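Local coordinates for Alpha/beta fold hydrolase (Pseudomonas aeruginosa, PDB 6I8W), which acts as a membrane phospholipase A that degrades membrane phospholipids and serves as a bacterial virulence factor, at residues R83-R88 with Q298-F303; A158-A163 with V287-R292. All coordinates share one frame; numbering follows the deposited sequence. Where two conformers were deposited one is given.

Interaction 1. Residues R83-R88 with Q298-F303; sequences RPLTER and QHYQAF
R88 lays one face of its guanidinium group over the side-chain amide of Q301. The two flat groups are 11° from parallel, so they stack. NH1 of R88 sits above the amide carbon, 3.1 Å from CD of Q301. NH1 of R88 is also 3.2 Å from OE1 of Q301, but the angle is too poor for a hydrogen bond. The contact is therefore planar stacking rather than a polar bond. Q301 was modelled in two conformers, so the overlap is certain for one of them alone. In this copy CG of Q301 is anti to the backbone N (chi1 -179°). A bend at chi2 then swings the amide toward R88, and chi3 (81°) turns its flat side to the guanidinium. Each group has its polar partner outside the stack. NH2 of R88 forms a salt bridge with D305, and NE2 of Q301 hydrogen-bonds to the hydroxyl of Y89.

L85 makes the apolar half of the contact. CD1 of L85 lies 4.1 Å from CD2 of Y300, at the edge of the ring and near the ring plane. The other methyl, CD2 of L85, is 4.2 Å from OE1 of Q301. The loop is drawn into a turn by a bond from R88 N to L85 O (3.2 Å), which keeps these two residues close together.

On the loop, OG1 of T86 hydrogen-bonds to the backbone oxygen of A38, the last residue of helix 3-38. Helix 293-308 rests on the sheet: Y300 packs on L251 and A158, and F303 on L251 and S156. The loop between helix 79-82 and strand 90-94 thus packs against helix 293-308.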
loop_
_atom_site.group_PDB
_atom_site.type_symbol
_atom_site.label_atom_id
_atom_site.label_comp_id
_atom_site.label_asym_id
_atom_site.label_seq_id
_atom_site.Cartn_x
_atom_site.Cartn_y
_atom_site.Cartn_z
ATOM N N ARG A 83 -6.598 10.713 -7.139
ATOM C CA ARG A 83 -7.151 11.542 -8.200
ATOM C C ARG A 83 -7.836 12.823 -7.673
ATOM O O ARG A 83 -7.526 13.923 -8.131
ATOM C CB ARG A 83 -8.110 10.697 -9.042
ATOM C CG ARG A 83 -8.822 11.434 -10.152
ATOM C CD ARG A 83 -9.040 10.488 -11.315
ATOM N NE ARG A 83 -10.260 10.753 -12.087
ATOM C CZ ARG A 83 -10.420 11.768 -12.930
ATOM N NH1 ARG A 83 -9.445 12.653 -13.103
ATOM N NH2 ARG A 83 -11.565 11.905 -13.598
ATOM N N PRO A 84 -8.762 12.699 -6.690
ATOM C CA PRO A 84 -9.347 13.988 -6.251
ATOM C C PRO A 84 -8.434 14.819 -5.345
ATOM O O PRO A 84 -8.763 15.958 -5.037
ATOM C CB PRO A 84 -10.608 13.567 -5.481
ATOM C CG PRO A 84 -10.287 12.200 -4.984
ATOM C CD PRO A 84 -9.476 11.553 -6.090
ATOM N N LEU A 85 -7.315 14.249 -4.915
ATOM C CA LEU A 85 -6.408 14.915 -3.987
ATOM C C LEU A 85 -5.338 15.777 -4.655
ATOM O O LEU A 85 -4.842 16.720 -4.044
ATOM C CB LEU A 85 -5.704 13.864 -3.097
ATOM C CG LEU A 85 -6.677 12.986 -2.315
ATOM C CD1 LEU A 85 -5.925 11.944 -1.485
ATOM C CD2 LEU A 85 -7.517 13.891 -1.433
ATOM N N THR A 86 -4.955 15.449 -5.890
ATOM C CA THR A 86 -3.840 16.155 -6.515
ATOM C C THR A 86 -4.194 17.588 -6.927
ATOM O O THR A 86 -3.303 18.384 -7.207
ATOM C CB THR A 86 -3.310 15.406 -7.760
ATOM O OG1 THR A 86 -4.401 15.077 -8.622
ATOM C CG2 THR A 86 -2.613 14.118 -7.354
ATOM N N GLU A 87 -5.477 17.931 -6.917
ATOM C CA GLU A 87 -5.895 19.311 -7.199
ATOM C C GLU A 87 -5.454 20.252 -6.086
ATOM O O GLU A 87 -5.057 21.381 -6.345
ATOM C CB GLU A 87 -7.415 19.408 -7.369
ATOM N N ARG A 88 -5.505 19.766 -4.850
ATOM C CA ARG A 88 -5.275 20.600 -3.672
ATOM C C ARG A 88 -4.015 20.233 -2.890
ATOM O O ARG A 88 -3.581 20.984 -2.016
ATOM C CB ARG A 88 -6.490 20.514 -2.741
ATOM C CG ARG A 88 -7.741 21.150 -3.341
ATOM C CD ARG A 88 -8.955 20.931 -2.444
ATOM N NE ARG A 88 -8.734 21.443 -1.093
ATOM C CZ ARG A 88 -9.524 21.179 -0.056
ATOM N NH1 ARG A 88 -10.588 20.403 -0.212
ATOM N NH2 ARG A 88 -9.248 21.686 1.137
ATOM N N GLN A 298 -12.974 11.169 0.020
ATOM C CA GLN A 298 -13.861 12.219 0.516
ATOM C C GLN A 298 -13.859 12.258 2.048
ATOM O O GLN A 298 -13.845 13.332 2.638
ATOM C CB GLN A 298 -15.293 12.021 0.000
ATOM C CG GLN A 298 -15.525 12.512 -1.421
ATOM C CD GLN A 298 -16.947 12.269 -1.878
ATOM O OE1 GLN A 298 -17.801 13.150 -1.771
ATOM N NE2 GLN A 298 -17.215 11.064 -2.374
ATOM N N HIS A 299 -13.894 11.084 2.688
ATOM C CA HIS A 299 -13.768 11.015 4.154
ATOM C C HIS A 299 -12.423 11.604 4.592
ATOM O O HIS A 299 -12.332 12.360 5.564
ATOM C CB HIS A 299 -13.877 9.567 4.667
ATOM C CG HIS A 299 -15.278 9.046 4.764
ATOM N ND1 HIS A 299 -16.257 9.654 5.521
ATOM C CD2 HIS A 299 -15.846 7.928 4.246
ATOM C CE1 HIS A 299 -17.375 8.955 5.442
ATOM N NE2 HIS A 299 -17.149 7.894 4.682
ATOM N N TYR A 300 -11.374 11.246 3.868
ATOM C CA TYR A 300 -10.028 11.742 4.165
ATOM C C TYR A 300 -9.933 13.266 3.967
ATOM O O TYR A 300 -9.372 13.957 4.813
ATOM C CB TYR A 300 -9.001 11.033 3.287
ATOM C CG TYR A 300 -7.559 11.365 3.592
ATOM C CD1 TYR A 300 -7.104 11.454 4.906
ATOM C CD2 TYR A 300 -6.639 11.554 2.563
ATOM C CE1 TYR A 300 -5.763 11.744 5.188
ATOM C CE2 TYR A 300 -5.299 11.837 2.832
ATOM C CZ TYR A 300 -4.875 11.926 4.149
ATOM O OH TYR A 300 -3.557 12.208 4.422
ATOM N N GLN A 301 -10.490 13.792 2.867
ATOM C CA GLN A 301 -10.516 15.243 2.661
ATOM C C GLN A 301 -11.267 15.955 3.774
ATOM O O GLN A 301 -10.886 17.060 4.198
ATOM C CB GLN A 301 -11.159 15.603 1.321
ATOM C CG GLN A 301 -11.170 17.099 1.066
ATOM C CD GLN A 301 -9.769 17.674 0.912
ATOM O OE1 GLN A 301 -9.176 17.587 -0.169
ATOM N NE2 GLN A 301 -9.238 18.280 1.983
ATOM N N ALA A 302 -12.343 15.335 4.245
ATOM C CA ALA A 302 -13.126 15.932 5.319
ATOM C C ALA A 302 -12.274 16.024 6.584
ATOM O O ALA A 302 -12.251 17.046 7.270
ATOM C CB ALA A 302 -14.402 15.122 5.570
ATOM N N PHE A 303 -11.597 14.923 6.887
ATOM C CA PHE A 303 -10.665 14.854 8.011
ATOM C C PHE A 303 -9.598 15.942 7.897
ATOM O O PHE A 303 -9.392 16.705 8.833
ATOM C CB PHE A 303 -10.013 13.457 8.068
ATOM C CG PHE A 303 -8.777 13.381 8.940
ATOM C CD1 PHE A 303 -8.884 13.397 10.325
ATOM C CD2 PHE A 303 -7.511 13.283 8.366
ATOM C CE1 PHE A 303 -7.748 13.317 11.129
ATOM C CE2 PHE A 303 -6.366 13.197 9.162
ATOM C CZ PHE A 303 -6.486 13.206 10.537
#

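Interaction 2. Residues A158-A163 with V287-R292; sequences ALIDNA and VPMVER
D161, just past the end of strand 154-160, lies against the start of helix 288-291, with its CA 7.3 Å from the CA of V287, the N-cap residue. The short helix is held at its start by V287 O, which accepts from both V290 N and E291 N. P288 is the centre of the contact. CG2 of I160 packs 3.9 Å from CD of P288, over one side of the CG-CD bond of the ring. This branch is anti to the backbone N of I160, which carries it out over the proline. It continues to M289, with CG2 of I160 4.4 Å from SD of M289. OD1 of D161 comes at the CG-CD edge instead, near the ring plane, 3.3 Å from CD of P288 and equally close to CG. This is a carboxylate oxygen against ring CH groups. The other oxygen, OD2, accepts a hydrogen bond from G255 N. All four touching residues are buried.

The side chain of D161 also touches H286. S137, H286 and D258 probably form the Ser-His-Asp triad, as in other alpha/beta hydrolases. The arrangement is consistent with the active-site end of that fold, where strand ends meet the segment after the probable catalytic histidine.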
loop_
_atom_site.group_PDB
_atom_site.type_symbol
_atom_site.label_atom_id
_atom_site.label_comp_id
_atom_site.label_asym_id
_atom_site.label_seq_id
_atom_site.Cartn_x
_atom_site.Cartn_y
_atom_site.Cartn_z
ATOM N N ALA A 158 -3.204 9.177 8.850
ATOM C CA ALA A 158 -4.390 8.407 8.522
ATOM C C ALA A 158 -3.987 6.945 8.484
ATOM O O ALA A 158 -3.113 6.537 7.706
ATOM C CB ALA A 158 -5.005 8.853 7.172
ATOM N N LEU A 159 -4.625 6.170 9.344
ATOM C CA LEU A 159 -4.362 4.748 9.443
ATOM C C LEU A 159 -5.531 4.052 8.789
ATOM O O LEU A 159 -6.636 4.055 9.313
ATOM C CB LEU A 159 -4.187 4.321 10.907
ATOM C CG LEU A 159 -2.999 4.984 11.603
ATOM C CD1 LEU A 159 -2.928 4.602 13.096
ATOM C CD2 LEU A 159 -1.700 4.587 10.882
ATOM N N ILE A 160 -5.289 3.492 7.615
ATOM C CA ILE A 160 -6.355 2.873 6.855
ATOM C C ILE A 160 -6.228 1.361 6.986
ATOM O O ILE A 160 -5.407 0.748 6.298
ATOM C CB ILE A 160 -6.297 3.324 5.374
ATOM C CG1 ILE A 160 -6.424 4.863 5.309
ATOM C CG2 ILE A 160 -7.396 2.631 4.537
ATOM C CD1 ILE A 160 -6.231 5.463 3.918
ATOM N N ASP A 161 -7.021 0.773 7.880
ATOM C CA ASP A 161 -6.920 -0.662 8.147
ATOM C C ASP A 161 -5.466 -1.052 8.428
ATOM O O ASP A 161 -4.925 -1.947 7.786
ATOM C CB ASP A 161 -7.464 -1.474 6.956
ATOM C CG ASP A 161 -8.900 -1.099 6.601
ATOM O OD1 ASP A 161 -9.112 0.052 6.150
ATOM O OD2 ASP A 161 -9.815 -1.944 6.760
ATOM N N ASN A 162 -4.836 -0.370 9.376
ATOM C CA ASN A 162 -3.420 -0.592 9.672
ATOM C C ASN A 162 -3.168 -1.865 10.469
ATOM O O ASN A 162 -4.008 -2.266 11.263
ATOM C CB ASN A 162 -2.859 0.587 10.461
ATOM C CG ASN A 162 -3.542 0.754 11.803
ATOM O OD1 ASN A 162 -4.703 1.160 11.878
ATOM N ND2 ASN A 162 -2.823 0.456 12.873
ATOM N N ALA A 163 -1.999 -2.464 10.273
ATOM C CA ALA A 163 -1.514 -3.518 11.159
ATOM C C ALA A 163 -0.895 -2.884 12.398
ATOM O O ALA A 163 -0.677 -1.674 12.428
ATOM C CB ALA A 163 -0.492 -4.416 10.431
ATOM N N VAL A 287 -9.165 -2.846 1.832
ATOM C CA VAL A 287 -8.493 -1.755 1.115
ATOM C C VAL A 287 -9.517 -0.742 0.581
ATOM O O VAL A 287 -9.734 -0.630 -0.626
ATOM C CB VAL A 287 -7.579 -2.304 -0.028
ATOM C CG1 VAL A 287 -6.319 -3.005 0.566
ATOM C CG2 VAL A 287 -8.329 -3.287 -0.913
ATOM N N PRO A 288 -10.159 0.010 1.498
ATOM C CA PRO A 288 -11.207 0.971 1.120
ATOM C C PRO A 288 -10.749 1.945 0.025
ATOM O O PRO A 288 -11.542 2.283 -0.872
ATOM C CB PRO A 288 -11.499 1.737 2.431
ATOM C CG PRO A 288 -10.927 0.937 3.519
ATOM C CD PRO A 288 -9.858 0.036 2.943
ATOM N N MET A 289 -9.488 2.367 0.080
ATOM C CA MET A 289 -8.976 3.337 -0.894
ATOM C C MET A 289 -8.897 2.736 -2.298
ATOM O O MET A 289 -8.802 3.471 -3.275
ATOM C CB MET A 289 -7.604 3.873 -0.477
ATOM C CG MET A 289 -6.450 2.938 -0.793
ATOM S SD MET A 289 -6.343 1.573 0.423
ATOM C CE MET A 289 -4.811 0.806 -0.116
ATOM N N VAL A 290 -8.943 1.405 -2.402
ATOM C CA VAL A 290 -9.019 0.758 -3.716
ATOM C C VAL A 290 -10.458 0.352 -4.054
ATOM O O VAL A 290 -10.902 0.539 -5.181
ATOM C CB VAL A 290 -8.108 -0.486 -3.791
ATOM C CG1 VAL A 290 -8.211 -1.157 -5.171
ATOM C CG2 VAL A 290 -6.662 -0.111 -3.469
ATOM N N GLU A 291 -11.175 -0.213 -3.079
ATOM C CA GLU A 291 -12.531 -0.703 -3.312
ATOM C C GLU A 291 -13.523 0.432 -3.615
ATOM O O GLU A 291 -14.338 0.345 -4.536
ATOM C CB GLU A 291 -13.028 -1.517 -2.104
ATOM C CG GLU A 291 -14.423 -2.131 -2.350
ATOM C CD GLU A 291 -14.822 -3.235 -1.368
ATOM O OE1 GLU A 291 -16.028 -3.552 -1.317
ATOM O OE2 GLU A 291 -13.949 -3.818 -0.679
ATOM N N ARG A 292 -13.448 1.488 -2.815
ATOM C CA ARG A 292 -14.326 2.647 -2.957
ATOM C C ARG A 292 -13.471 3.912 -2.816
ATOM O O ARG A 292 -13.503 4.591 -1.781
ATOM C CB ARG A 292 -15.448 2.606 -1.916
ATOM C CG ARG A 292 -16.282 1.314 -1.957
ATOM C CD ARG A 292 -17.774 1.549 -1.759
ATOM N NE ARG A 292 -18.128 2.045 -0.426
ATOM C CZ ARG A 292 -18.489 1.282 0.604
ATOM N NH1 ARG A 292 -18.554 -0.039 0.474
ATOM N NH2 ARG A 292 -18.807 1.846 1.763
#

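The centres of interactions 1 and 2 are 14 Å apart. They touch through Y300 of interaction 1 and A158 of interaction 2, with CE1 of Y300 3.6 Å from CB of A158. Helix 288-291 runs almost directly into helix 293-308, so one chain segment supplies a partner to both. Interaction 2 is the deeper, its centre about 9 Å from that of the chain, against about 17 Å for interaction 1. Through D161 it borders the probable triad. Separately, V287 touches a bound myristic acid, and the side chain of M289 is about 6 Å from it. In interaction 1 the R88 side chain is about 5 Å from a bound carbon dioxide.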